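Long-range contacts in citrate lyase subunit beta-like protein (PDB 6AQ4), which binds magnesium and citramalyl-CoA as a homotrimeric member of the HpcH/HpaI aldolase family, and may play a role in fatty acid biosynthesis: residues 98-103 and 118-123; 191-196 and 216-221. All blocks are in the same frame, centred on the assembly; numbering follows the deposited sequence.

Both interactions sit at the C-terminal ends of strands of one closed eight-stranded parallel barrel, the TIM-barrel fold of the HpcH/HpaI aldolase family. Interaction 1 joins the loop after strand 95-98 to the end of strand 114-119. Interaction 2 joins the loops after strands 184-187 and 213-216. They follow one another along the chain, the first closing before the second opens. Their centres are 24 Å apart and their nearest atoms about 10 Å apart, so they do not touch. Citramalyl-CoA connects them: interaction 1 holds the magnesium end, and interaction 2 holds the pantetheine and diphosphate. Both also reach the second subunit of the trimer.

Interaction 1: residues 98-103 and 118-123; sequences LPKAES and LVETAR. With MG (magnesium ion), chain K; CQM (Citramalyl-CoA), chain L.
Leu-118 N donates to Leu-98 O (2.9 Å) between neighbouring parallel strands, and Ala-101 N, just beyond the strand end, donates back to Leu-118 O (3.1 Å). The chain of 98-103 then runs past Glu-120 and Thr-121. The Glu-120 carboxylate divides its two oxygens. OE1 binds the magnesium ion at 2.2 Å. OE2 accepts from Lys-100 N (2.9 Å) on its anti lone pair, the side away from OE1, and also from water 1, itself a magnesium ligand. These bonds fix the rotation of the carboxylate. With chi1 at 44°, CG lies between the backbone N and the carbonyl carbon, and the extended chain beyond it reaches the metal. Asp-146, water 4, and O7 and O3 of citramalyl-CoA bring the ligands to six. Glu-120 thus serves both the magnesium and the substrate site, its OE1 beside ligand atom O3.

Lys-100 crosses Glu-120 obliquely, with its CD 3.4 Å from Glu-120 OE2. Its ammonium goes further, to salt bridges with Glu-44 and Asp-45 and a hydrogen bond to Asp-146. This positive charge probably helps to balance the acids around the metal.

At the other end, Thr-121 OG1 donates to the anti lone pair of Glu-102 OE1 (2.7 Å), the two side chains crossing at about a right angle. The same hydroxyl caps Gly-124 N and accepts from water 2, which also bonds to Ala-101 O and Glu-120 N. Arg-123 lays its CB against Glu-102 OE1 (3.6 Å). Its guanidinium leads away to a hydrogen bond with Ala-180 O and a cation-pi contact with Phe-181, both of the second subunit.

Strand 137-142 flanks 114-119 on the side away from 95-98, and Val-119 pairs with Met-141. Ser-103 caps helix 104-108, and Thr-121 caps helix 122-125.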
loop_
_atom_site.group_PDB
_atom_site.type_symbol
_atom_site.label_atom_id
_atom_site.label_comp_id
_atom_site.label_asym_id
_atom_site.label_seq_id
_atom_site.Cartn_x
_atom_site.Cartn_y
_atom_site.Cartn_z
ATOM N N LEU B 98 -12.462 19.383 -4.901
ATOM C CA LEU B 98 -11.274 19.871 -5.579
ATOM C C LEU B 98 -10.561 18.722 -6.285
ATOM O O LEU B 98 -9.992 17.867 -5.619
ATOM C CB LEU B 98 -10.312 20.496 -4.565
ATOM C CG LEU B 98 -8.932 20.832 -5.128
ATOM C CD1 LEU B 98 -9.029 22.062 -6.050
ATOM C CD2 LEU B 98 -7.935 21.085 -3.999
ATOM N N PRO B 99 -10.567 18.714 -7.633
ATOM C CA PRO B 99 -9.924 17.643 -8.403
ATOM C C PRO B 99 -8.418 17.864 -8.456
ATOM O O PRO B 99 -7.965 18.985 -8.244
ATOM C CB PRO B 99 -10.526 17.813 -9.802
ATOM C CG PRO B 99 -10.750 19.306 -9.904
ATOM C CD PRO B 99 -11.159 19.746 -8.504
ATOM N N LYS B 100 -7.668 16.809 -8.768
ATOM C CA LYS B 100 -6.206 16.850 -8.772
ATOM C C LYS B 100 -5.682 17.490 -7.507
ATOM O O LYS B 100 -4.732 18.273 -7.561
ATOM C CB LYS B 100 -5.640 17.605 -9.982
ATOM C CG LYS B 100 -5.677 16.858 -11.323
ATOM C CD LYS B 100 -7.053 16.860 -11.921
ATOM C CE LYS B 100 -7.014 16.556 -13.419
ATOM N NZ LYS B 100 -8.384 16.286 -13.945
ATOM N N ALA B 101 -6.302 17.178 -6.371
ATOM C CA ALA B 101 -5.842 17.735 -5.093
ATOM C C ALA B 101 -4.429 17.247 -4.866
ATOM O O ALA B 101 -4.185 16.053 -4.920
ATOM C CB ALA B 101 -6.741 17.283 -3.952
ATOM N N GLU B 102 -3.495 18.161 -4.615
ATOM C CA GLU B 102 -2.080 17.791 -4.578
ATOM C C GLU B 102 -1.289 18.382 -3.417
ATOM O O GLU B 102 -0.141 18.008 -3.222
ATOM C CB GLU B 102 -1.395 18.128 -5.917
ATOM C CG GLU B 102 -1.707 17.103 -6.985
ATOM C CD GLU B 102 -1.031 17.366 -8.307
ATOM O OE1 GLU B 102 -0.748 16.374 -9.009
ATOM O OE2 GLU B 102 -0.797 18.550 -8.655
ATOM N N SER B 103 -1.887 19.310 -2.669
ATOM C CA SER B 103 -1.221 19.909 -1.507
ATOM C C SER B 103 -2.242 20.468 -0.531
ATOM O O SER B 103 -3.378 20.764 -0.916
ATOM C CB SER B 103 -0.288 21.048 -1.942
ATOM O OG SER B 103 -1.041 22.182 -2.354
ATOM N N LEU B 118 -10.307 15.462 -4.026
ATOM C CA LEU B 118 -10.279 14.310 -4.910
ATOM C C LEU B 118 -8.829 14.083 -5.317
ATOM O O LEU B 118 -8.259 14.824 -6.145
ATOM C CB LEU B 118 -11.171 14.538 -6.137
ATOM C CG LEU B 118 -11.083 13.563 -7.318
ATOM C CD1 LEU B 118 -11.321 12.110 -6.902
ATOM C CD2 LEU B 118 -12.063 13.970 -8.454
ATOM N N VAL B 119 -8.229 13.065 -4.712
ATOM C CA VAL B 119 -6.857 12.687 -5.016
ATOM C C VAL B 119 -6.836 11.702 -6.174
ATOM O O VAL B 119 -7.468 10.636 -6.124
ATOM C CB VAL B 119 -6.165 12.090 -3.772
ATOM C CG1 VAL B 119 -4.770 11.560 -4.115
ATOM C CG2 VAL B 119 -6.097 13.143 -2.694
ATOM N N GLU B 120 -6.098 12.060 -7.217
ATOM C CA GLU B 120 -6.127 11.311 -8.462
ATOM C C GLU B 120 -4.837 11.542 -9.260
ATOM O O GLU B 120 -4.840 11.503 -10.484
ATOM C CB GLU B 120 -7.361 11.717 -9.281
ATOM C CG GLU B 120 -7.594 13.235 -9.304
ATOM C CD GLU B 120 -8.799 13.625 -10.138
ATOM O OE1 GLU B 120 -9.374 12.715 -10.762
ATOM O OE2 GLU B 120 -9.166 14.819 -10.168
ATOM N N THR B 121 -3.736 11.779 -8.553
ATOM C CA THR B 121 -2.425 11.893 -9.185
ATOM C C THR B 121 -1.394 11.347 -8.197
ATOM O O THR B 121 -1.672 11.242 -7.003
ATOM C CB THR B 121 -2.055 13.371 -9.499
ATOM O OG1 THR B 121 -1.847 14.071 -8.270
ATOM C CG2 THR B 121 -3.148 14.068 -10.284
ATOM N N ALA B 122 -0.220 10.972 -8.688
ATOM C CA ALA B 122 0.801 10.409 -7.813
ATOM C C ALA B 122 1.178 11.412 -6.734
ATOM O O ALA B 122 1.339 11.058 -5.558
ATOM C CB ALA B 122 2.032 10.003 -8.620
ATOM N N ARG B 123 1.313 12.679 -7.125
ATOM C CA ARG B 123 1.640 13.712 -6.155
ATOM C C ARG B 123 0.590 13.782 -5.051
ATOM O O ARG B 123 0.934 13.873 -3.876
ATOM C CB ARG B 123 1.816 15.098 -6.811
ATOM C CG ARG B 123 2.171 16.185 -5.805
ATOM C CD ARG B 123 3.544 15.942 -5.152
ATOM N NE ARG B 123 4.626 16.198 -6.103
ATOM C CZ ARG B 123 5.332 17.326 -6.157
ATOM N NH1 ARG B 123 5.089 18.306 -5.299
ATOM N NH2 ARG B 123 6.291 17.470 -7.065
HETATM MG MG MG K . -10.305 12.982 -12.691
HETATM C C2 CQM L . -13.384 10.268 -13.047
HETATM C C4 CQM L . -11.031 10.071 -12.418
HETATM C C6 CQM L . -12.879 10.374 -10.653
HETATM P P2A CQM L . -26.689 9.130 -21.478
HETATM O O5A CQM L . -27.891 10.043 -21.566
HETATM O O4A CQM L . -26.035 8.966 -22.835
HETATM O O3A CQM L . -27.050 7.726 -20.876
HETATM O O6A CQM L . -25.600 9.793 -20.518
HETATM P P1A CQM L . -28.535 7.198 -20.799
HETATM O O1A CQM L . -28.516 5.814 -20.166
HETATM O O2A CQM L . -29.130 7.158 -22.206
HETATM O O5B CQM L . -29.404 8.144 -19.884
HETATM C C5B CQM L . -30.749 7.839 -19.698
HETATM C C4B CQM L . -31.482 8.652 -18.643
HETATM O O4B CQM L . -30.613 8.856 -17.588
HETATM C C3B CQM L . -31.787 10.003 -19.110
HETATM O O3B CQM L . -32.892 10.491 -18.401
HETATM C C2B CQM L . -30.651 10.702 -18.720
HETATM O O2B CQM L . -30.780 12.068 -18.967
HETATM C C1B CQM L . -30.389 10.203 -17.358
HETATM P P3B CQM L . -34.346 10.380 -19.045
HETATM O O7A CQM L . -35.350 11.119 -18.170
HETATM O O8A CQM L . -34.749 8.916 -19.159
HETATM O O9A CQM L . -34.292 11.003 -20.425
HETATM N N9A CQM L . -29.028 10.393 -16.842
HETATM C C4A CQM L . -28.657 11.234 -15.859
HETATM N N3A CQM L . -29.315 12.101 -15.071
HETATM C C2A CQM L . -28.660 12.810 -14.151
HETATM N N1A CQM L . -27.333 12.689 -13.994
HETATM C C6A CQM L . -26.629 11.836 -14.750
HETATM C C5A CQM L . -27.285 11.082 -15.709
HETATM N N7A CQM L . -26.872 10.162 -16.600
HETATM C C8A CQM L . -27.939 9.748 -17.292
HETATM N N6A CQM L . -25.194 11.673 -14.600
HETATM C CBP CQM L . -23.329 9.911 -19.638
HETATM C CCP CQM L . -24.316 9.245 -20.534
HETATM C CDP CQM L . -22.816 11.117 -20.372
HETATM C CEP CQM L . -22.170 8.931 -19.326
HETATM C CAP CQM L . -24.056 10.315 -18.365
HETATM O OAP CQM L . -24.428 9.199 -17.593
HETATM C C9P CQM L . -23.215 11.201 -17.438
HETATM O O9P CQM L . -22.979 12.356 -17.724
HETATM N N8P CQM L . -22.685 10.655 -16.207
HETATM C C7P CQM L . -21.890 11.491 -15.367
HETATM C C6P CQM L . -20.635 12.040 -16.063
HETATM C C5P CQM L . -19.705 12.759 -15.130
HETATM O O5P CQM L . -20.170 13.523 -14.314
HETATM N N4P CQM L . -18.285 12.521 -15.230
HETATM C C3P CQM L . -17.367 13.179 -14.303
HETATM C C2P CQM L . -17.094 12.277 -13.119
HETATM S S1P CQM L . -16.165 10.776 -13.468
HETATM C C1 CQM L . -14.415 11.293 -13.533
HETATM O O2 CQM L . -14.047 12.442 -13.945
HETATM C C3 CQM L . -12.367 10.743 -12.047
HETATM O O7 CQM L . -12.256 12.127 -12.153
HETATM O O3 CQM L . -10.067 10.718 -12.992
HETATM O O4 CQM L . -10.860 8.850 -12.168
HETATM O O HOH W 1 -10.858 15.063 -12.116
HETATM O O HOH W 2 -4.405 14.376 -6.960
HETATM O O HOH W 3 2.411 18.812 -3.571
HETATM O O HOH W 4 -11.290 13.288 -14.754
#

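Interaction 2: residues 191-196 and 216-221; sequences LDILDV and CIHPSQ. With CQM (Citramalyl-CoA), chain L.
His-218 and Ile-193 meet through the imidazole face. Chi1 of His-218, at -165°, turns CG away from its own backbone N, and CB and CG lie beside Ile-193 CG2. That methyl is 4.0 Å from CG and sits over one face of the ring. Pro-219 CD covers the opposite face. Next comes ND1, which accepts from Ser-220 N (3.0 Å); the donor is tilted 33° out of the ring plane. CD2 lies near the citramalyl-CoA atoms OAP and C8A, and CE1 near O1A. At the tip, NE2 donates to O1A of the ligand diphosphate (2.9 Å). The ring thus has a carbon over each face, both offset toward the rim, and a bond at each nitrogen.

Ile-217 O accepts from the pantetheine N8P (2.6 Å) and also from OAP (3.2 Å). Its CG2 touches the thioester sulfur S1P at 3.8 Å, while the other branch ends in CD1, which packs on Ile-193 CG1 at 3.9 Å. Leu-191 CD2 reaches the same branch one atom nearer the backbone, beside Ile-217 CG1.

Gln-221 closes the turn through its amide. Its OE1 accepts from Ile-217 N (3.1 Å) nearly along the C=O axis. His-218 and Gln-221 form a capping box at the start of helix 221-228. Gln-221 NE2 donates to His-190 O and to water 5, which also lies at Asp-192 O, spanning the two segments.

Leu-191 and Ile-193 also make backbone bonds to the second subunit, whose Met-259 packs on Ile-217. The direct contact is apolar, with one water-mediated polar link. That ND1 accepts from Ser-220 N is consistent with the proton sitting on NE2, which donates to O1A. The turn then probably sets the histidine for the diphosphate, while the isoleucines join the two loops.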
loop_
_atom_site.group_PDB
_atom_site.type_symbol
_atom_site.label_atom_id
_atom_site.label_comp_id
_atom_site.label_asym_id
_atom_site.label_seq_id
_atom_site.Cartn_x
_atom_site.Cartn_y
_atom_site.Cartn_z
ATOM N N LEU B 191 -16.988 2.927 -13.792
ATOM C CA LEU B 191 -17.163 3.477 -15.140
ATOM C C LEU B 191 -17.870 2.550 -16.130
ATOM O O LEU B 191 -18.458 3.030 -17.108
ATOM C CB LEU B 191 -15.818 3.940 -15.724
ATOM C CG LEU B 191 -15.101 5.120 -15.045
ATOM C CD1 LEU B 191 -13.894 5.551 -15.878
ATOM C CD2 LEU B 191 -16.032 6.311 -14.830
ATOM N N ASP B 192 -17.803 1.238 -15.881
ATOM C CA ASP B 192 -18.525 0.240 -16.675
ATOM C C ASP B 192 -20.004 0.292 -16.289
ATOM O O ASP B 192 -20.419 -0.338 -15.325
ATOM C CB ASP B 192 -17.952 -1.168 -16.428
ATOM C CG ASP B 192 -18.318 -2.165 -17.538
ATOM O OD1 ASP B 192 -19.425 -2.064 -18.120
ATOM O OD2 ASP B 192 -17.488 -3.054 -17.835
ATOM N N ILE B 193 -20.782 1.062 -17.043
ATOM C CA ILE B 193 -22.150 1.401 -16.663
ATOM C C ILE B 193 -23.033 0.164 -16.533
ATOM O O ILE B 193 -23.884 0.086 -15.647
ATOM C CB ILE B 193 -22.784 2.401 -17.682
ATOM C CG1 ILE B 193 -21.986 3.714 -17.714
ATOM C CG2 ILE B 193 -24.251 2.660 -17.342
ATOM C CD1 ILE B 193 -22.124 4.472 -19.010
ATOM N N LEU B 194 -22.801 -0.807 -17.407
ATOM C CA LEU B 194 -23.629 -2.008 -17.493
ATOM C C LEU B 194 -23.201 -3.097 -16.504
ATOM O O LEU B 194 -23.950 -4.047 -16.244
ATOM C CB LEU B 194 -23.577 -2.564 -18.920
ATOM C CG LEU B 194 -23.818 -1.562 -20.053
ATOM C CD1 LEU B 194 -23.087 -1.972 -21.336
ATOM C CD2 LEU B 194 -25.315 -1.383 -20.298
ATOM N N ASP B 195 -21.990 -2.956 -15.968
ATOM C CA ASP B 195 -21.427 -3.940 -15.051
ATOM C C ASP B 195 -21.945 -3.710 -13.630
ATOM O O ASP B 195 -21.215 -3.202 -12.765
ATOM C CB ASP B 195 -19.895 -3.884 -15.106
ATOM C CG ASP B 195 -19.227 -4.789 -14.080
ATOM O OD1 ASP B 195 -19.826 -5.831 -13.719
ATOM O OD2 ASP B 195 -18.102 -4.455 -13.632
ATOM N N VAL B 196 -23.212 -4.062 -13.405
ATOM C CA VAL B 196 -23.811 -3.959 -12.077
ATOM C C VAL B 196 -23.197 -4.970 -11.105
ATOM O O VAL B 196 -23.168 -4.741 -9.892
ATOM C CB VAL B 196 -25.337 -4.135 -12.105
ATOM C CG1 VAL B 196 -25.990 -3.024 -12.930
ATOM C CG2 VAL B 196 -25.718 -5.536 -12.644
ATOM N N CYS B 216 -21.372 7.652 -7.898
ATOM C CA CYS B 216 -21.879 7.091 -9.151
ATOM C C CYS B 216 -21.847 8.077 -10.305
ATOM O O CYS B 216 -21.833 9.293 -10.097
ATOM C CB CYS B 216 -23.315 6.589 -8.976
ATOM S SG CYS B 216 -23.453 5.291 -7.752
ATOM N N ILE B 217 -21.851 7.535 -11.522
ATOM C CA ILE B 217 -21.866 8.339 -12.738
ATOM C C ILE B 217 -23.119 8.075 -13.574
ATOM O O ILE B 217 -23.328 8.688 -14.614
ATOM C CB ILE B 217 -20.573 8.160 -13.562
ATOM C CG1 ILE B 217 -20.185 6.682 -13.675
ATOM C CG2 ILE B 217 -19.415 8.937 -12.885
ATOM C CD1 ILE B 217 -20.991 5.871 -14.683
ATOM N N HIS B 218 -23.969 7.172 -13.103
ATOM C CA HIS B 218 -25.261 6.955 -13.749
ATOM C C HIS B 218 -26.328 6.728 -12.679
ATOM O O HIS B 218 -26.069 6.070 -11.676
ATOM C CB HIS B 218 -25.191 5.766 -14.718
ATOM C CG HIS B 218 -26.349 5.687 -15.667
ATOM N ND1 HIS B 218 -27.484 4.952 -15.400
ATOM C CD2 HIS B 218 -26.548 6.253 -16.880
ATOM C CE1 HIS B 218 -28.333 5.072 -16.406
ATOM N NE2 HIS B 218 -27.791 5.859 -17.317
ATOM N N PRO B 219 -27.530 7.291 -12.877
ATOM C CA PRO B 219 -28.597 7.094 -11.887
ATOM C C PRO B 219 -28.957 5.617 -11.695
ATOM O O PRO B 219 -29.326 5.212 -10.589
ATOM C CB PRO B 219 -29.776 7.883 -12.470
ATOM C CG PRO B 219 -29.442 8.082 -13.919
ATOM C CD PRO B 219 -27.954 8.156 -13.989
ATOM N N SER B 220 -28.830 4.815 -12.748
ATOM C CA SER B 220 -29.121 3.380 -12.649
ATOM C C SER B 220 -28.258 2.701 -11.593
ATOM O O SER B 220 -28.611 1.641 -11.080
ATOM C CB SER B 220 -28.904 2.681 -13.992
ATOM O OG SER B 220 -27.535 2.723 -14.365
ATOM N N GLN B 221 -27.120 3.309 -11.271
ATOM C CA GLN B 221 -26.194 2.717 -10.305
ATOM C C GLN B 221 -26.584 2.952 -8.842
ATOM O O GLN B 221 -26.145 2.211 -7.958
ATOM C CB GLN B 221 -24.774 3.237 -10.537
ATOM C CG GLN B 221 -24.136 2.784 -11.841
ATOM C CD GLN B 221 -22.771 3.423 -12.047
ATOM O OE1 GLN B 221 -22.538 4.549 -11.612
ATOM N NE2 GLN B 221 -21.862 2.701 -12.697
HETATM C C2 CQM L . -13.384 10.268 -13.047
HETATM C C4 CQM L . -11.031 10.071 -12.418
HETATM C C6 CQM L . -12.879 10.374 -10.653
HETATM P P2A CQM L . -26.689 9.130 -21.478
HETATM O O5A CQM L . -27.891 10.043 -21.566
HETATM O O4A CQM L . -26.035 8.966 -22.835
HETATM O O3A CQM L . -27.050 7.726 -20.876
HETATM O O6A CQM L . -25.600 9.793 -20.518
HETATM P P1A CQM L . -28.535 7.198 -20.799
HETATM O O1A CQM L . -28.516 5.814 -20.166
HETATM O O2A CQM L . -29.130 7.158 -22.206
HETATM O O5B CQM L . -29.404 8.144 -19.884
HETATM C C5B CQM L . -30.749 7.839 -19.698
HETATM C C4B CQM L . -31.482 8.652 -18.643
HETATM O O4B CQM L . -30.613 8.856 -17.588
HETATM C C3B CQM L . -31.787 10.003 -19.110
HETATM O O3B CQM L . -32.892 10.491 -18.401
HETATM C C2B CQM L . -30.651 10.702 -18.720
HETATM O O2B CQM L . -30.780 12.068 -18.967
HETATM C C1B CQM L . -30.389 10.203 -17.358
HETATM P P3B CQM L . -34.346 10.380 -19.045
HETATM O O7A CQM L . -35.350 11.119 -18.170
HETATM O O8A CQM L . -34.749 8.916 -19.159
HETATM O O9A CQM L . -34.292 11.003 -20.425
HETATM N N9A CQM L . -29.028 10.393 -16.842
HETATM C C4A CQM L . -28.657 11.234 -15.859
HETATM N N3A CQM L . -29.315 12.101 -15.071
HETATM C C2A CQM L . -28.660 12.810 -14.151
HETATM N N1A CQM L . -27.333 12.689 -13.994
HETATM C C6A CQM L . -26.629 11.836 -14.750
HETATM C C5A CQM L . -27.285 11.082 -15.709
HETATM N N7A CQM L . -26.872 10.162 -16.600
HETATM C C8A CQM L . -27.939 9.748 -17.292
HETATM N N6A CQM L . -25.194 11.673 -14.600
HETATM C CBP CQM L . -23.329 9.911 -19.638
HETATM C CCP CQM L . -24.316 9.245 -20.534
HETATM C CDP CQM L . -22.816 11.117 -20.372
HETATM C CEP CQM L . -22.170 8.931 -19.326
HETATM C CAP CQM L . -24.056 10.315 -18.365
HETATM O OAP CQM L . -24.428 9.199 -17.593
HETATM C C9P CQM L . -23.215 11.201 -17.438
HETATM O O9P CQM L . -22.979 12.356 -17.724
HETATM N N8P CQM L . -22.685 10.655 -16.207
HETATM C C7P CQM L . -21.890 11.491 -15.367
HETATM C C6P CQM L . -20.635 12.040 -16.063
HETATM C C5P CQM L . -19.705 12.759 -15.130
HETATM O O5P CQM L . -20.170 13.523 -14.314
HETATM N N4P CQM L . -18.285 12.521 -15.230
HETATM C C3P CQM L . -17.367 13.179 -14.303
HETATM C C2P CQM L . -17.094 12.277 -13.119
HETATM S S1P CQM L . -16.165 10.776 -13.468
HETATM C C1 CQM L . -14.415 11.293 -13.533
HETATM O O2 CQM L . -14.047 12.442 -13.945
HETATM C C3 CQM L . -12.367 10.743 -12.047
HETATM O O7 CQM L . -12.256 12.127 -12.153
HETATM O O3 CQM L . -10.067 10.718 -12.992
HETATM O O4 CQM L . -10.860 8.850 -12.168
HETATM O O HOH W 5 -22.341 -0.209 -13.129
#